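Local atomic coordinates of aminotransferase class I and II (Streptococcus suis 89/1591, PDB entry 3OP7), a protein that probably transfers amino groups between amino acids and keto acids, using covalently bound pyridoxal phosphate as cofactor. Residues L111-Q116 against L131-E136. Residues are numbered along the deposited sequence; the frame is centred on the assembly and turned at random.
With SO4 (sulfate ion), chain E.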
loop_
_atom_site.group_PDB
_atom_site.type_symbol
_atom_site.label_atom_id
_atom_site.label_comp_id
_atom_site.label_asym_id
_atom_site.label_seq_id
_atom_site.Cartn_x
_atom_site.Cartn_y
_atom_site.Cartn_z
ATOM N N LEU A 111 -21.899 -5.480 -4.527
ATOM C CA LEU A 111 -22.576 -4.451 -5.292
ATOM C C LEU A 111 -21.905 -4.346 -6.669
ATOM O O LEU A 111 -20.696 -4.525 -6.789
ATOM C CB LEU A 111 -22.483 -3.113 -4.542
ATOM C CG LEU A 111 -23.328 -1.935 -5.015
ATOM C CD1 LEU A 111 -24.802 -2.253 -4.891
ATOM C CD2 LEU A 111 -22.896 -0.645 -4.237
ATOM N N TYR A 112 -22.695 -4.049 -7.710
ATOM C CA TYR A 112 -22.142 -4.082 -9.060
ATOM C C TYR A 112 -22.979 -3.258 -10.018
ATOM O O TYR A 112 -24.231 -3.352 -10.010
ATOM C CB TYR A 112 -22.030 -5.522 -9.590
ATOM C CG TYR A 112 -21.235 -5.592 -10.859
ATOM C CD1 TYR A 112 -19.841 -5.621 -10.806
ATOM C CD2 TYR A 112 -21.845 -5.577 -12.112
ATOM C CE1 TYR A 112 -19.067 -5.648 -11.937
ATOM C CE2 TYR A 112 -21.060 -5.632 -13.278
ATOM C CZ TYR A 112 -19.675 -5.647 -13.172
ATOM O OH TYR A 112 -18.842 -5.689 -14.285
ATOM N N PRO A 113 -22.317 -2.412 -10.830
ATOM C CA PRO A 113 -20.942 -1.978 -10.776
ATOM C C PRO A 113 -20.668 -1.224 -9.514
ATOM O O PRO A 113 -21.562 -0.686 -8.885
ATOM C CB PRO A 113 -20.822 -0.948 -11.930
ATOM C CG PRO A 113 -21.992 -0.907 -12.567
ATOM C CD PRO A 113 -22.999 -1.844 -11.996
ATOM N N THR A 114 -19.415 -1.237 -9.110
ATOM C CA THR A 114 -18.987 -0.506 -7.959
ATOM C C THR A 114 -17.476 -0.334 -8.090
ATOM O O THR A 114 -16.901 -0.670 -9.115
ATOM C CB THR A 114 -19.291 -1.276 -6.634
ATOM O OG1 THR A 114 -19.015 -0.410 -5.547
ATOM C CG2 THR A 114 -18.447 -2.580 -6.477
ATOM N N TYR A 115 -16.817 0.152 -7.059
ATOM C CA TYR A 115 -15.338 0.255 -7.090
ATOM C C TYR A 115 -14.665 -1.107 -7.299
ATOM O O TYR A 115 -14.970 -2.079 -6.598
ATOM C CB TYR A 115 -14.855 0.919 -5.803
ATOM C CG TYR A 115 -13.483 1.540 -5.956
ATOM C CD1 TYR A 115 -13.298 2.609 -6.797
ATOM C CD2 TYR A 115 -12.393 1.073 -5.254
ATOM C CE1 TYR A 115 -12.068 3.198 -6.959
ATOM C CE2 TYR A 115 -11.189 1.673 -5.374
ATOM C CZ TYR A 115 -11.003 2.726 -6.254
ATOM O OH TYR A 115 -9.756 3.348 -6.430
ATOM N N GLN A 116 -13.788 -1.217 -8.295
ATOM C CA GLN A 116 -13.373 -2.545 -8.790
ATOM C C GLN A 116 -12.688 -3.441 -7.758
ATOM O O GLN A 116 -12.757 -4.652 -7.846
ATOM C CB GLN A 116 -12.504 -2.401 -10.065
ATOM C CG GLN A 116 -12.122 -3.717 -10.728
ATOM C CD GLN A 116 -11.401 -3.542 -12.054
ATOM O OE1 GLN A 116 -11.325 -2.427 -12.587
ATOM N NE2 GLN A 116 -10.891 -4.643 -12.606
ATOM N N LEU A 131 -22.754 -11.031 -8.146
ATOM C CA LEU A 131 -22.918 -9.610 -8.384
ATOM C C LEU A 131 -24.323 -9.155 -8.075
ATOM O O LEU A 131 -25.321 -9.684 -8.592
ATOM C CB LEU A 131 -22.536 -9.282 -9.812
ATOM C CG LEU A 131 -21.090 -9.681 -10.197
ATOM C CD1 LEU A 131 -20.858 -9.313 -11.687
ATOM C CD2 LEU A 131 -20.005 -9.086 -9.329
ATOM N N TRP A 132 -24.409 -8.172 -7.211
ATOM C CA TRP A 132 -25.684 -7.630 -6.779
ATOM C C TRP A 132 -25.896 -6.331 -7.551
ATOM O O TRP A 132 -25.304 -5.303 -7.229
ATOM C CB TRP A 132 -25.592 -7.411 -5.273
ATOM C CG TRP A 132 -26.897 -6.985 -4.623
ATOM C CD1 TRP A 132 -28.182 -7.265 -5.047
ATOM C CD2 TRP A 132 -27.039 -6.239 -3.405
ATOM N NE1 TRP A 132 -29.075 -6.733 -4.168
ATOM C CE2 TRP A 132 -28.413 -6.076 -3.171
ATOM C CE3 TRP A 132 -26.141 -5.664 -2.507
ATOM C CZ2 TRP A 132 -28.906 -5.384 -2.037
ATOM C CZ3 TRP A 132 -26.633 -4.977 -1.394
ATOM C CH2 TRP A 132 -27.971 -4.849 -1.166
ATOM N N GLN A 133 -26.788 -6.411 -8.541
ATOM C CA GLN A 133 -26.861 -5.415 -9.632
ATOM C C GLN A 133 -27.653 -4.162 -9.255
ATOM O O GLN A 133 -28.804 -4.243 -8.841
ATOM C CB GLN A 133 -27.504 -6.020 -10.905
ATOM C CG GLN A 133 -26.719 -7.208 -11.526
ATOM C CD GLN A 133 -25.501 -6.804 -12.326
ATOM O OE1 GLN A 133 -25.293 -5.617 -12.636
ATOM N NE2 GLN A 133 -24.651 -7.794 -12.638
ATOM N N ILE A 134 -27.031 -2.992 -9.436
ATOM C CA ILE A 134 -27.695 -1.732 -9.215
ATOM C C ILE A 134 -28.720 -1.561 -10.337
ATOM O O ILE A 134 -28.523 -2.076 -11.457
ATOM C CB ILE A 134 -26.739 -0.527 -9.121
ATOM C CG1 ILE A 134 -26.013 -0.290 -10.445
ATOM C CG2 ILE A 134 -25.699 -0.730 -7.931
ATOM C CD1 ILE A 134 -24.899 0.798 -10.358
ATOM N N GLU A 135 -29.813 -0.862 -10.007
ATOM C CA GLU A 135 -30.922 -0.668 -10.904
ATOM C C GLU A 135 -31.272 0.814 -11.099
ATOM O O GLU A 135 -31.771 1.508 -10.196
ATOM C CB GLU A 135 -32.152 -1.463 -10.423
ATOM C CG GLU A 135 -31.986 -2.974 -10.731
ATOM C CD GLU A 135 -32.949 -3.890 -9.980
ATOM O OE1 GLU A 135 -33.961 -3.391 -9.461
ATOM O OE2 GLU A 135 -32.644 -5.106 -9.878
ATOM N N GLU A 136 -31.030 1.264 -12.323
ATOM C CA GLU A 136 -31.183 2.656 -12.636
ATOM C C GLU A 136 -32.632 3.033 -12.387
ATOM O O GLU A 136 -32.895 4.144 -11.954
ATOM C CB GLU A 136 -30.824 2.936 -14.085
ATOM C CG GLU A 136 -30.915 4.429 -14.438
ATOM C CD GLU A 136 -31.108 4.642 -15.899
ATOM O OE1 GLU A 136 -32.094 4.080 -16.401
ATOM O OE2 GLU A 136 -30.273 5.329 -16.535
HETATM S S SO4 E . -31.656 -1.158 -14.823
HETATM O O1 SO4 E . -30.403 -0.454 -14.424
HETATM O O2 SO4 E . -31.592 -2.574 -14.465
HETATM O O3 SO4 E . -32.874 -0.585 -14.210
HETATM O O4 SO4 E . -31.774 -1.039 -16.284
#
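Y112 and Q133, with L111 and W132 beside them, pair in parallel register where strands 107-112 and 128-135, joined by helix 117-124 in a beta-alpha-beta crossover, run side by side in the central mixed sheet of a fold-type I PLP enzyme, the fold of class I and II aminotransferases. Both backbone hydrogen bonds centre on Y112: I134 N gives a straight one to Y112 O (2.9 Å, 166°), whereas Y112 N to W132 O is bent and weak. P113 follows through a cis peptide bond; lacking an N-H to donate, it suits the point where the strand ends, and its O accepts from N164 ND2.

The aromatic contact lies on the face carrying Y112 and Q133. L131 CD1 sits over the centre of the Y112 ring in a CH-pi contact, 3.7 Å from the centroid, while CD2 packs against Y112 CD1, so the forked end spans part of one face. Q133 bends at chi2 (-78°), which brings its amide to the ring edge, nearly perpendicular to the ring plane, with OE1 3.5 Å from Y112 CD2. R342 hydrogen-bonds that OE1, and E341 takes the phenol OH.

Aliphatic contacts complete the pairing. I134, branched at CB, reaches two neighbours: CD1 meets P113 CD at 3.6 Å, and CG2 meets L111 CD1 at 3.5 Å. On the other face, L111 CD1 approaches CE3 of the buried W132 indole obliquely, while NE1 bonds D143 O. Farther along, E136 N donates an almost straight bond (173°) to O1 of a sulfate, probably from the crystallisation liquor, 2.8 Å away.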